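PDB 1JAK: beta-N-acetylhexosaminidase from Streptomyces plicatus, which catalyses the hydrolysis of terminal, non-reducing N-acetylhexosamine residues from beta-N-acetylhexosaminides, probably by substrate-assisted catalysis as a family 20 glycoside hydrolase. Local coordinates for residues Y157-A162 / G442-L447; M163-R168 / L447-L452; R178-V183 / R238-R243; A184-N189 / P464-V469. All blocks are in the same frame, centred on the assembly; numbering follows the deposited sequence.

Contact 1 of 4, residues Y157-A162 / G442-L447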
# COMPACT_ATOMS: atom_id res chain seq x y z
N TYR A 157 -4.75 -0.52 -13.37
CA TYR A 157 -3.89 0.62 -13.06
C TYR A 157 -2.52 0.18 -12.58
O TYR A 157 -2.39 -0.87 -11.94
CB TYR A 157 -4.53 1.48 -11.96
CG TYR A 157 -5.80 2.18 -12.39
CD1 TYR A 157 -5.76 3.24 -13.29
CD2 TYR A 157 -7.04 1.78 -11.88
CE1 TYR A 157 -6.93 3.89 -13.69
CE2 TYR A 157 -8.21 2.42 -12.27
CZ TYR A 157 -8.15 3.48 -13.17
OH TYR A 157 -9.30 4.12 -13.56
N ALA A 158 -1.50 0.99 -12.86
CA ALA A 158 -0.13 0.68 -12.46
C ALA A 158 0.21 1.20 -11.07
O ALA A 158 1.19 0.76 -10.46
CB ALA A 158 0.85 1.26 -13.48
N TRP A 159 -0.59 2.14 -10.56
CA TRP A 159 -0.35 2.67 -9.22
C TRP A 159 -1.40 2.10 -8.27
O TRP A 159 -2.53 2.56 -8.24
CB TRP A 159 -0.40 4.20 -9.21
CG TRP A 159 0.07 4.79 -7.91
CD1 TRP A 159 -0.57 4.76 -6.71
CD2 TRP A 159 1.33 5.43 -7.67
NE1 TRP A 159 0.21 5.33 -5.73
CE2 TRP A 159 1.38 5.75 -6.29
CE3 TRP A 159 2.43 5.77 -8.48
CZ2 TRP A 159 2.49 6.39 -5.71
CZ3 TRP A 159 3.53 6.40 -7.90
CH2 TRP A 159 3.54 6.71 -6.53
N ARG A 160 -1.01 1.08 -7.52
CA ARG A 160 -1.91 0.42 -6.56
C ARG A 160 -1.12 0.42 -5.26
O ARG A 160 -0.33 -0.49 -5.00
CB ARG A 160 -2.22 -1.00 -7.04
CG ARG A 160 -2.72 -1.07 -8.49
CD ARG A 160 -3.14 -2.48 -8.90
NE ARG A 160 -2.08 -3.45 -8.67
CZ ARG A 160 -1.03 -3.64 -9.46
NH1 ARG A 160 -0.88 -2.91 -10.56
NH2 ARG A 160 -0.11 -4.54 -9.14
N SER A 161 -1.34 1.44 -4.44
CA SER A 161 -0.56 1.56 -3.21
C SER A 161 -1.29 1.59 -1.89
O SER A 161 -2.50 1.83 -1.82
CB SER A 161 0.33 2.80 -3.29
OG SER A 161 -0.46 3.95 -3.53
N ALA A 162 -0.52 1.35 -0.84
CA ALA A 162 -1.01 1.37 0.53
C ALA A 162 -0.02 2.23 1.29
O ALA A 162 1.19 2.12 1.08
CB ALA A 162 -1.04 -0.04 1.11
N GLY A 442 -3.86 5.56 -10.67
CA GLY A 442 -4.31 4.48 -9.82
C GLY A 442 -4.91 4.97 -8.52
O GLY A 442 -5.40 6.09 -8.43
N VAL A 443 -4.84 4.11 -7.50
CA VAL A 443 -5.43 4.42 -6.21
C VAL A 443 -4.49 4.10 -5.05
O VAL A 443 -3.49 3.41 -5.23
CB VAL A 443 -6.72 3.61 -6.00
CG1 VAL A 443 -7.70 3.89 -7.14
CG2 VAL A 443 -6.40 2.11 -5.95
N GLU A 444 -4.83 4.59 -3.87
CA GLU A 444 -4.04 4.33 -2.68
C GLU A 444 -4.95 4.28 -1.46
O GLU A 444 -5.95 4.99 -1.40
CB GLU A 444 -2.97 5.40 -2.47
CG GLU A 444 -2.11 5.14 -1.23
CD GLU A 444 -0.86 6.01 -1.16
OE1 GLU A 444 -0.05 5.95 -2.11
OE2 GLU A 444 -0.70 6.74 -0.17
N ALA A 445 -4.60 3.43 -0.50
CA ALA A 445 -5.35 3.30 0.74
C ALA A 445 -4.42 3.70 1.89
O ALA A 445 -3.61 2.89 2.34
CB ALA A 445 -5.83 1.87 0.92
N PRO A 446 -4.52 4.95 2.36
CA PRO A 446 -3.65 5.40 3.46
C PRO A 446 -4.17 5.00 4.83
O PRO A 446 -5.37 5.05 5.09
CB PRO A 446 -3.64 6.92 3.31
CG PRO A 446 -4.10 7.16 1.88
CD PRO A 446 -5.15 6.10 1.71
N LEU A 447 -3.26 4.59 5.71
CA LEU A 447 -3.63 4.24 7.08
C LEU A 447 -2.87 5.18 8.01
O LEU A 447 -1.68 5.00 8.28
CB LEU A 447 -3.26 2.78 7.39
CG LEU A 447 -3.60 2.30 8.81
CD1 LEU A 447 -5.07 2.58 9.14
CD2 LEU A 447 -3.31 0.80 8.92
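Ser161 OG and Glu444 OE1 make the tightest polar contact between these two parallel strands, a very short hydrogen bond of 2.5 Å donated by the serine. The hydroxyl stands between its own backbone N and carbonyl carbon (chi1 57°), which turns it across to the glutamate reaching over from the next strand. A serine suits the place because it is small enough to fit beside the glutamate chain and still offers a donor. The indole of Trp159 runs alongside Glu444, and its NE1 gives a weak hydrogen bond back to Ser161 OG. Behind these side chains the backbones are joined by regular parallel bonds: Val443 N to Trp159 O at 2.9 Å, Ser161 N to Val443 O at 3.0 Å and Ala445 N to Ser161 O at 3.0 Å. Gly442 comes so close that its CA lies 3.1 Å from Trp159 O; a beta carbon there would collide with that carbonyl, and the backbone angles also suit a glycine. The CB of Tyr157 packs on the same CA. In the second shell, His192 ND1 holds Glu444 OE2 by a hydrogen bond. Separately, on the face of Val443, Arg160 ties back through NH1 to Tyr157 O and is salt-bridged to Glu98. Ser161 and Glu444 face the barrel interior, whereas Val443 and Ala445, small and apolar, turn outward onto Val469 of helix 465-474. This is the pairing of first and last strands that joins the two ends of a TIM barrel.

Contact 2 of 4, residues M163-R168 / L447-L452. With IFG ((2R,3R,4S,5R)-2-acetamido-3,4-dihydroxy-5-hydroxymethyl-piperidine), chain F.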
# COMPACT_ATOMS: atom_id res chain seq x y z
N MET A 163 -0.51 3.12 2.14
CA MET A 163 0.39 3.97 2.91
C MET A 163 0.31 3.62 4.39
O MET A 163 -0.76 3.30 4.90
CB MET A 163 0.02 5.45 2.76
CG MET A 163 0.99 6.38 3.48
SD MET A 163 0.28 7.99 3.94
CE MET A 163 -0.54 7.52 5.49
N LEU A 164 1.45 3.67 5.07
CA LEU A 164 1.45 3.44 6.50
C LEU A 164 2.10 4.67 7.13
O LEU A 164 3.18 5.09 6.72
CB LEU A 164 2.25 2.19 6.89
CG LEU A 164 2.27 1.94 8.41
CD1 LEU A 164 0.85 1.72 8.93
CD2 LEU A 164 3.15 0.74 8.73
N ASP A 165 1.41 5.24 8.11
CA ASP A 165 1.88 6.41 8.85
C ASP A 165 2.69 5.88 10.03
O ASP A 165 2.13 5.28 10.95
CB ASP A 165 0.65 7.20 9.33
CG ASP A 165 0.99 8.34 10.29
OD1 ASP A 165 2.17 8.59 10.60
OD2 ASP A 165 0.03 9.01 10.73
N VAL A 166 4.00 6.08 10.00
CA VAL A 166 4.85 5.63 11.10
C VAL A 166 5.32 6.83 11.92
O VAL A 166 6.18 6.70 12.79
CB VAL A 166 6.09 4.83 10.60
CG1 VAL A 166 5.62 3.55 9.92
CG2 VAL A 166 6.92 5.67 9.64
N SER A 167 4.72 7.99 11.64
CA SER A 167 5.07 9.23 12.34
C SER A 167 4.21 9.46 13.58
O SER A 167 4.74 9.81 14.65
CB SER A 167 4.92 10.42 11.39
OG SER A 167 5.86 10.36 10.32
N ARG A 168 2.89 9.30 13.46
CA ARG A 168 2.00 9.51 14.60
C ARG A 168 2.30 8.48 15.69
O ARG A 168 2.40 8.82 16.87
CB ARG A 168 0.54 9.47 14.13
CG ARG A 168 0.06 10.82 13.59
CD ARG A 168 1.10 11.51 12.69
NE ARG A 168 0.62 12.81 12.23
CZ ARG A 168 -0.16 13.00 11.17
NH1 ARG A 168 -0.55 11.97 10.43
NH2 ARG A 168 -0.60 14.22 10.87
N LEU A 447 -3.26 4.59 5.71
CA LEU A 447 -3.63 4.24 7.08
C LEU A 447 -2.87 5.18 8.01
O LEU A 447 -1.68 5.00 8.28
CB LEU A 447 -3.26 2.78 7.39
CG LEU A 447 -3.60 2.30 8.81
CD1 LEU A 447 -5.07 2.58 9.14
CD2 LEU A 447 -3.31 0.80 8.92
N TRP A 448 -3.58 6.20 8.49
CA TRP A 448 -3.01 7.19 9.40
C TRP A 448 -3.04 6.61 10.81
O TRP A 448 -3.94 5.84 11.16
CB TRP A 448 -3.81 8.49 9.31
CG TRP A 448 -3.75 9.06 7.93
CD1 TRP A 448 -4.72 9.01 6.97
CD2 TRP A 448 -2.64 9.74 7.34
NE1 TRP A 448 -4.28 9.61 5.81
CE2 TRP A 448 -3.00 10.06 6.01
CE3 TRP A 448 -1.36 10.10 7.80
CZ2 TRP A 448 -2.14 10.73 5.14
CZ3 TRP A 448 -0.50 10.76 6.93
CH2 TRP A 448 -0.90 11.08 5.61
N THR A 449 -2.07 6.98 11.65
CA THR A 449 -2.02 6.38 12.97
C THR A 449 -2.19 7.23 14.23
O THR A 449 -1.69 6.86 15.29
CB THR A 449 -0.73 5.54 13.11
OG1 THR A 449 0.42 6.35 12.83
CG2 THR A 449 -0.76 4.38 12.12
N GLU A 450 -2.91 8.34 14.14
CA GLU A 450 -3.14 9.15 15.33
C GLU A 450 -3.74 8.31 16.45
O GLU A 450 -3.44 8.51 17.62
CB GLU A 450 -4.11 10.31 15.04
CG GLU A 450 -3.47 11.54 14.43
CD GLU A 450 -3.49 11.54 12.92
OE1 GLU A 450 -3.67 10.47 12.31
OE2 GLU A 450 -3.30 12.63 12.34
N THR A 451 -4.60 7.35 16.07
CA THR A 451 -5.30 6.51 17.05
C THR A 451 -4.86 5.05 17.14
O THR A 451 -5.43 4.29 17.93
CB THR A 451 -6.82 6.49 16.76
OG1 THR A 451 -7.08 5.69 15.60
CG2 THR A 451 -7.33 7.90 16.50
N LEU A 452 -3.86 4.66 16.36
CA LEU A 452 -3.41 3.27 16.32
C LEU A 452 -1.98 3.12 16.81
O LEU A 452 -1.06 3.72 16.26
CB LEU A 452 -3.54 2.75 14.89
CG LEU A 452 -4.89 3.12 14.26
CD1 LEU A 452 -4.89 2.78 12.77
CD2 LEU A 452 -6.02 2.39 14.97
N1 IFG F . -5.16 14.60 7.11
C2 IFG F . -3.68 14.60 7.22
C3 IFG F . -3.04 13.29 7.83
C4 IFG F . -3.86 12.68 8.99
C5 IFG F . -5.31 12.51 8.53
C6 IFG F . -6.25 11.87 9.54
C7 IFG F . -3.48 14.10 4.82
C8 IFG F . -2.91 14.25 3.43
C9 IFG F . -5.95 13.83 8.09
N2 IFG F . -3.08 14.85 5.89
O7 IFG F . -4.35 13.26 4.96
O3 IFG F . -1.72 13.57 8.28
O4 IFG F . -3.83 13.58 10.10
O6 IFG F . -7.38 11.29 8.90
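The indole of Trp448 is held between Met163 and the bound inhibitor. Met163 CE sits 3.3 Å from the centroid of the six-membered ring, almost exactly on its normal, and the sulfur lies over the same face as a Met-aromatic contact; IFG C3 occupies the opposite face. Asp165 OD2 meets the ring edge. The methionine chain leaves with CG anti to its backbone N (chi1 -176°), then bends at its last torsion (chi3 83°) to set the methyl over the ring, a fit that a flexible, unbranched thioether provides well. This is the sugar-binding end of a TIM barrel, where strands 159-165 and 440-447 run out into pocket-forming loops. The guanidinium of Arg168 has Glu450 OE2 over one face, a salt bridge of charges alone, while Asp165 OD2 and the inhibitor lie at its edge. Arg168 NH1 and NH2 both donate to IFG O3, each at 2.9 Å, and NH2 is also salt-bridged to Asp197. Asp165 is the organiser. Its OD1 accepts from Ser167 N, an Asx turn, and from Arg168 N, which extends it to an Asx motif; OD2 receives Arg168 NH1 at 3.0 Å from one face of the carboxylate and Thr449 N at 3.1 Å from the other, the latter bond nearly straight. An aspartate is short enough to serve its own loop and the neighbouring one together. Thr449 OG1 donates to Asp165 O at 2.8 Å. Beyond the arginine, the O4 hydroxyl of IFG gives Glu450 OE2 a very short hydrogen bond of 2.5 Å.

Contact 3 of 4, residues R178-V183 / R238-R243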
# COMPACT_ATOMS: atom_id res chain seq x y z
N ARG A 178 5.31 -6.91 8.70
CA ARG A 178 4.01 -7.54 8.91
C ARG A 178 2.95 -6.85 8.06
O ARG A 178 2.14 -7.51 7.41
CB ARG A 178 3.63 -7.49 10.40
CG ARG A 178 2.17 -7.84 10.68
CD ARG A 178 1.93 -8.01 12.17
NE ARG A 178 0.52 -7.85 12.53
CZ ARG A 178 -0.00 -8.21 13.71
NH1 ARG A 178 0.77 -8.76 14.64
NH2 ARG A 178 -1.29 -8.00 13.95
N TYR A 179 2.95 -5.52 8.06
CA TYR A 179 1.95 -4.80 7.27
C TYR A 179 2.20 -5.03 5.78
O TYR A 179 1.26 -5.12 4.99
CB TYR A 179 1.98 -3.30 7.58
CG TYR A 179 0.71 -2.60 7.15
CD1 TYR A 179 -0.50 -2.88 7.78
CD2 TYR A 179 0.70 -1.72 6.08
CE1 TYR A 179 -1.70 -2.30 7.35
CE2 TYR A 179 -0.49 -1.12 5.64
CZ TYR A 179 -1.68 -1.42 6.28
OH TYR A 179 -2.86 -0.87 5.85
N ILE A 180 3.47 -5.12 5.39
CA ILE A 180 3.83 -5.38 4.00
C ILE A 180 3.19 -6.70 3.58
O ILE A 180 2.61 -6.81 2.50
CB ILE A 180 5.37 -5.45 3.83
CG1 ILE A 180 5.93 -4.03 3.78
CG2 ILE A 180 5.74 -6.24 2.58
CD1 ILE A 180 7.44 -3.95 3.87
N ASP A 181 3.28 -7.71 4.44
CA ASP A 181 2.70 -9.00 4.10
C ASP A 181 1.18 -8.92 4.00
O ASP A 181 0.57 -9.62 3.19
CB ASP A 181 3.14 -10.07 5.11
CG ASP A 181 4.63 -10.36 5.01
OD1 ASP A 181 5.18 -10.26 3.90
OD2 ASP A 181 5.25 -10.69 6.04
N ARG A 182 0.56 -8.06 4.81
CA ARG A 182 -0.89 -7.90 4.75
C ARG A 182 -1.30 -7.37 3.38
O ARG A 182 -2.23 -7.87 2.76
CB ARG A 182 -1.38 -6.90 5.81
CG ARG A 182 -1.15 -7.31 7.26
CD ARG A 182 -1.95 -8.55 7.65
NE ARG A 182 -2.05 -8.69 9.10
CZ ARG A 182 -1.59 -9.73 9.79
NH1 ARG A 182 -0.99 -10.75 9.18
NH2 ARG A 182 -1.75 -9.76 11.11
N VAL A 183 -0.59 -6.34 2.90
CA VAL A 183 -0.94 -5.74 1.62
C VAL A 183 -0.55 -6.56 0.40
O VAL A 183 -1.23 -6.51 -0.62
CB VAL A 183 -0.34 -4.31 1.48
CG1 VAL A 183 -0.69 -3.48 2.71
CG2 VAL A 183 1.16 -4.37 1.28
N ARG A 238 14.25 -3.58 0.97
CA ARG A 238 14.60 -4.89 0.42
C ARG A 238 13.44 -5.87 0.61
O ARG A 238 13.08 -6.60 -0.32
CB ARG A 238 15.84 -5.45 1.10
CG ARG A 238 16.31 -6.79 0.52
CD ARG A 238 17.18 -7.55 1.50
NE ARG A 238 16.42 -7.97 2.67
CZ ARG A 238 15.47 -8.91 2.65
NH1 ARG A 238 15.17 -9.53 1.52
NH2 ARG A 238 14.81 -9.21 3.76
N TYR A 239 12.87 -5.89 1.81
CA TYR A 239 11.77 -6.79 2.11
C TYR A 239 10.57 -6.45 1.22
O TYR A 239 9.92 -7.33 0.66
CB TYR A 239 11.37 -6.68 3.58
CG TYR A 239 10.43 -7.77 4.05
CD1 TYR A 239 10.91 -9.04 4.35
CD2 TYR A 239 9.06 -7.53 4.18
CE1 TYR A 239 10.05 -10.06 4.78
CE2 TYR A 239 8.19 -8.54 4.60
CZ TYR A 239 8.70 -9.80 4.90
OH TYR A 239 7.86 -10.80 5.33
N ALA A 240 10.28 -5.15 1.10
CA ALA A 240 9.17 -4.71 0.27
C ALA A 240 9.41 -5.14 -1.17
O ALA A 240 8.50 -5.60 -1.85
CB ALA A 240 9.02 -3.19 0.34
N ALA A 241 10.65 -5.00 -1.63
CA ALA A 241 11.00 -5.38 -3.00
C ALA A 241 10.76 -6.87 -3.23
O ALA A 241 10.32 -7.26 -4.31
CB ALA A 241 12.46 -5.02 -3.29
N SER A 242 11.06 -7.69 -2.23
CA SER A 242 10.86 -9.14 -2.36
C SER A 242 9.37 -9.46 -2.41
O SER A 242 8.97 -10.56 -2.81
CB SER A 242 11.53 -9.89 -1.20
OG SER A 242 10.89 -9.63 0.03
N ARG A 243 8.54 -8.50 -2.00
CA ARG A 243 7.09 -8.66 -2.04
C ARG A 243 6.54 -7.80 -3.18
O ARG A 243 5.35 -7.51 -3.26
CB ARG A 243 6.45 -8.23 -0.71
CG ARG A 243 6.29 -9.35 0.33
CD ARG A 243 7.61 -9.93 0.78
NE ARG A 243 7.42 -10.98 1.78
CZ ARG A 243 8.34 -11.89 2.09
NH1 ARG A 243 9.52 -11.89 1.48
NH2 ARG A 243 8.08 -12.83 3.00
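Two nearly parallel helices pack side by side here, an apolar patch of Ile180 against Tyr239, Ala240 and the aliphatic stem of Arg243 being flanked by a polar cluster at Asp181. The segment axes pass 10.2 Å apart and cross at -17°. Ile180 fills the gap with both branches: CD1 rests on Ala240 CB at 3.9 Å, and CG2 touches Tyr239 CD2 and the aliphatic CG of Arg243. Alanine suits its place by leaving room for the larger isoleucine. Helices 173-184 and 230-242 belong to the outer layer of the TIM barrel, each leading into the next strand of the sheet, so the contact joins neighbours in that layer. Asp181 holds two partners. Tyr239 OH donates to the syn lone pair of OD2 at 2.7 Å, while Arg243 NE meets OD1 at 3.2 Å in a salt bridge. The tyrosine reaches across with CG anti to its backbone N (chi1 -168°), and its CZ lies beneath one face of the Arg243 guanidinium. With an alanine in place of Asp181, the arginine would probably lose its charged mate on the opposite helix and the phenol be freer to turn. Arg243 NH1 donates in turn to Ser242 OG, whose hydroxyl binds Tyr239 O at 2.6 Å.

Contact 4 of 4, residues A184-N189 / P464-V469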
# COMPACT_ATOMS: atom_id res chain seq x y z
N ALA A 184 0.52 -7.33 0.52
CA ALA A 184 0.98 -8.17 -0.59
C ALA A 184 -0.10 -9.15 -1.05
O ALA A 184 -0.14 -9.54 -2.21
CB ALA A 184 2.24 -8.93 -0.18
N ARG A 185 -0.98 -9.53 -0.13
CA ARG A 185 -2.06 -10.46 -0.44
C ARG A 185 -2.97 -10.00 -1.56
O ARG A 185 -3.54 -10.81 -2.28
CB ARG A 185 -2.94 -10.70 0.79
CG ARG A 185 -2.31 -11.49 1.92
CD ARG A 185 -3.19 -11.41 3.17
NE ARG A 185 -2.64 -12.21 4.26
CZ ARG A 185 -2.90 -13.50 4.46
NH1 ARG A 185 -3.72 -14.15 3.64
NH2 ARG A 185 -2.33 -14.14 5.47
N TYR A 186 -3.10 -8.68 -1.71
CA TYR A 186 -4.02 -8.14 -2.69
C TYR A 186 -3.43 -7.45 -3.92
O TYR A 186 -4.08 -6.64 -4.56
CB TYR A 186 -5.00 -7.22 -1.95
CG TYR A 186 -5.57 -7.93 -0.74
CD1 TYR A 186 -6.42 -9.03 -0.90
CD2 TYR A 186 -5.17 -7.60 0.55
CE1 TYR A 186 -6.84 -9.79 0.19
CE2 TYR A 186 -5.59 -8.35 1.66
CZ TYR A 186 -6.41 -9.44 1.47
OH TYR A 186 -6.79 -10.22 2.54
N LYS A 187 -2.19 -7.80 -4.22
CA LYS A 187 -1.51 -7.30 -5.40
C LYS A 187 -1.17 -5.81 -5.44
O LYS A 187 -1.02 -5.23 -6.51
CB LYS A 187 -2.29 -7.70 -6.66
CG LYS A 187 -2.53 -9.22 -6.77
CD LYS A 187 -3.18 -9.60 -8.09
CE LYS A 187 -3.39 -11.11 -8.22
NZ LYS A 187 -4.51 -11.62 -7.37
N TYR A 188 -1.08 -5.18 -4.27
CA TYR A 188 -0.68 -3.77 -4.22
C TYR A 188 0.76 -3.82 -4.73
O TYR A 188 1.44 -4.82 -4.54
CB TYR A 188 -0.67 -3.27 -2.77
CG TYR A 188 -2.01 -2.82 -2.25
CD1 TYR A 188 -2.51 -1.56 -2.55
CD2 TYR A 188 -2.78 -3.67 -1.44
CE1 TYR A 188 -3.74 -1.13 -2.05
CE2 TYR A 188 -4.01 -3.25 -0.93
CZ TYR A 188 -4.49 -1.98 -1.24
OH TYR A 188 -5.70 -1.56 -0.74
N ASN A 189 1.23 -2.75 -5.38
CA ASN A 189 2.60 -2.76 -5.88
C ASN A 189 3.45 -1.59 -5.40
O ASN A 189 4.61 -1.46 -5.79
CB ASN A 189 2.62 -2.86 -7.42
CG ASN A 189 2.01 -1.64 -8.10
OD1 ASN A 189 1.56 -0.69 -7.45
ND2 ASN A 189 2.01 -1.67 -9.43
N PRO A 464 -11.96 -4.92 6.89
CA PRO A 464 -11.97 -5.44 5.51
C PRO A 464 -11.94 -4.49 4.31
O PRO A 464 -12.21 -4.93 3.20
CB PRO A 464 -13.24 -6.28 5.51
CG PRO A 464 -14.19 -5.36 6.24
CD PRO A 464 -13.34 -4.83 7.40
N ARG A 465 -11.62 -3.22 4.51
CA ARG A 465 -11.61 -2.29 3.39
C ARG A 465 -10.37 -2.36 2.49
O ARG A 465 -10.43 -2.01 1.31
CB ARG A 465 -11.80 -0.85 3.90
CG ARG A 465 -13.18 -0.61 4.51
CD ARG A 465 -13.29 0.77 5.16
NE ARG A 465 -12.36 0.92 6.28
CZ ARG A 465 -12.39 1.92 7.16
NH1 ARG A 465 -13.30 2.87 7.05
NH2 ARG A 465 -11.50 1.96 8.14
N LEU A 466 -9.25 -2.84 3.04
CA LEU A 466 -8.01 -2.94 2.28
C LEU A 466 -8.12 -3.71 0.96
O LEU A 466 -7.63 -3.26 -0.07
CB LEU A 466 -6.91 -3.56 3.16
CG LEU A 466 -5.51 -3.65 2.55
CD1 LEU A 466 -4.92 -2.25 2.41
CD2 LEU A 466 -4.63 -4.51 3.45
N PRO A 467 -8.75 -4.90 0.97
CA PRO A 467 -8.87 -5.67 -0.27
C PRO A 467 -9.68 -4.93 -1.34
O PRO A 467 -9.40 -5.04 -2.54
CB PRO A 467 -9.58 -6.95 0.17
CG PRO A 467 -9.21 -7.08 1.62
CD PRO A 467 -9.30 -5.66 2.11
N GLY A 468 -10.68 -4.17 -0.90
CA GLY A 468 -11.53 -3.44 -1.82
C GLY A 468 -10.79 -2.39 -2.63
O GLY A 468 -11.02 -2.25 -3.83
N VAL A 469 -9.91 -1.64 -1.98
CA VAL A 469 -9.15 -0.61 -2.69
C VAL A 469 -8.19 -1.27 -3.67
O VAL A 469 -7.91 -0.74 -4.74
CB VAL A 469 -8.38 0.29 -1.71
CG1 VAL A 469 -7.69 1.42 -2.47
CG2 VAL A 469 -9.34 0.86 -0.66
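Pro467 rests its ring on Tyr186, CG lying 3.8 Å from the centroid of the aromatic ring and only 16° off its normal, a CH-pi contact. The opposite face of this ring is covered by CB of its neighbour Arg185, so the tyrosine is clasped between a proline and an aliphatic stem. Leu466 widens the apolar centre: CD2 approaches Tyr186 CD2 at 4.3 Å, and CD1 packs on Tyr188 CE2 at 3.6 Å. One leucine thus spreads its two methyls over two tyrosines. Proline is well placed near the start of helix 465-474, because the first turn of a helix has no need of its missing N-H. Residues 184-189 form the link from helix 173-184 to strand 190-194 of the TIM barrel, opening with a type I turn from Ala184 to Lys187, and they meet helix 465-474, the second helix after strand 440-447, on the outside of the barrel. The Tyr188 side chain slants across that of Leu466, its CG anti to the carbonyl carbon (chi1 -83°), and brings the phenol to the backbone, where OH donates to Leu466 O at 2.7 Å. Tyr188 OH also lies 3.4 Å from Val469 CB. A phenylalanine here would keep the ring but is likely to leave the buried carbonyl of Leu466 without this donor. Tyr186 also ends in a polar contact, its OH being hydrogen-bonded to Trp496 NE1.

In the fold
Contacts 1 and 2 follow the same two strands, 159-165 and 440-447, and share Leu447, yet their chemistry changes along the barrel: regular backbone pairing with a buried serine-glutamate bond gives way, in contact 2, to loops whose aromatic and charged groups hold the inhibitor. Contact 4 is equally buried but lies on the outer side of the strands, where rings, proline and leucine dominate; Asn189 N reaches Arg160 O of contact 1. Contact 3, only partly buried, joins two peripheral helices and sets its salt bridge beside an apolar patch. Helix 173-184 packs inward as well, Val183 touching Ala162 of contact 1 and Leu466 of contact 4.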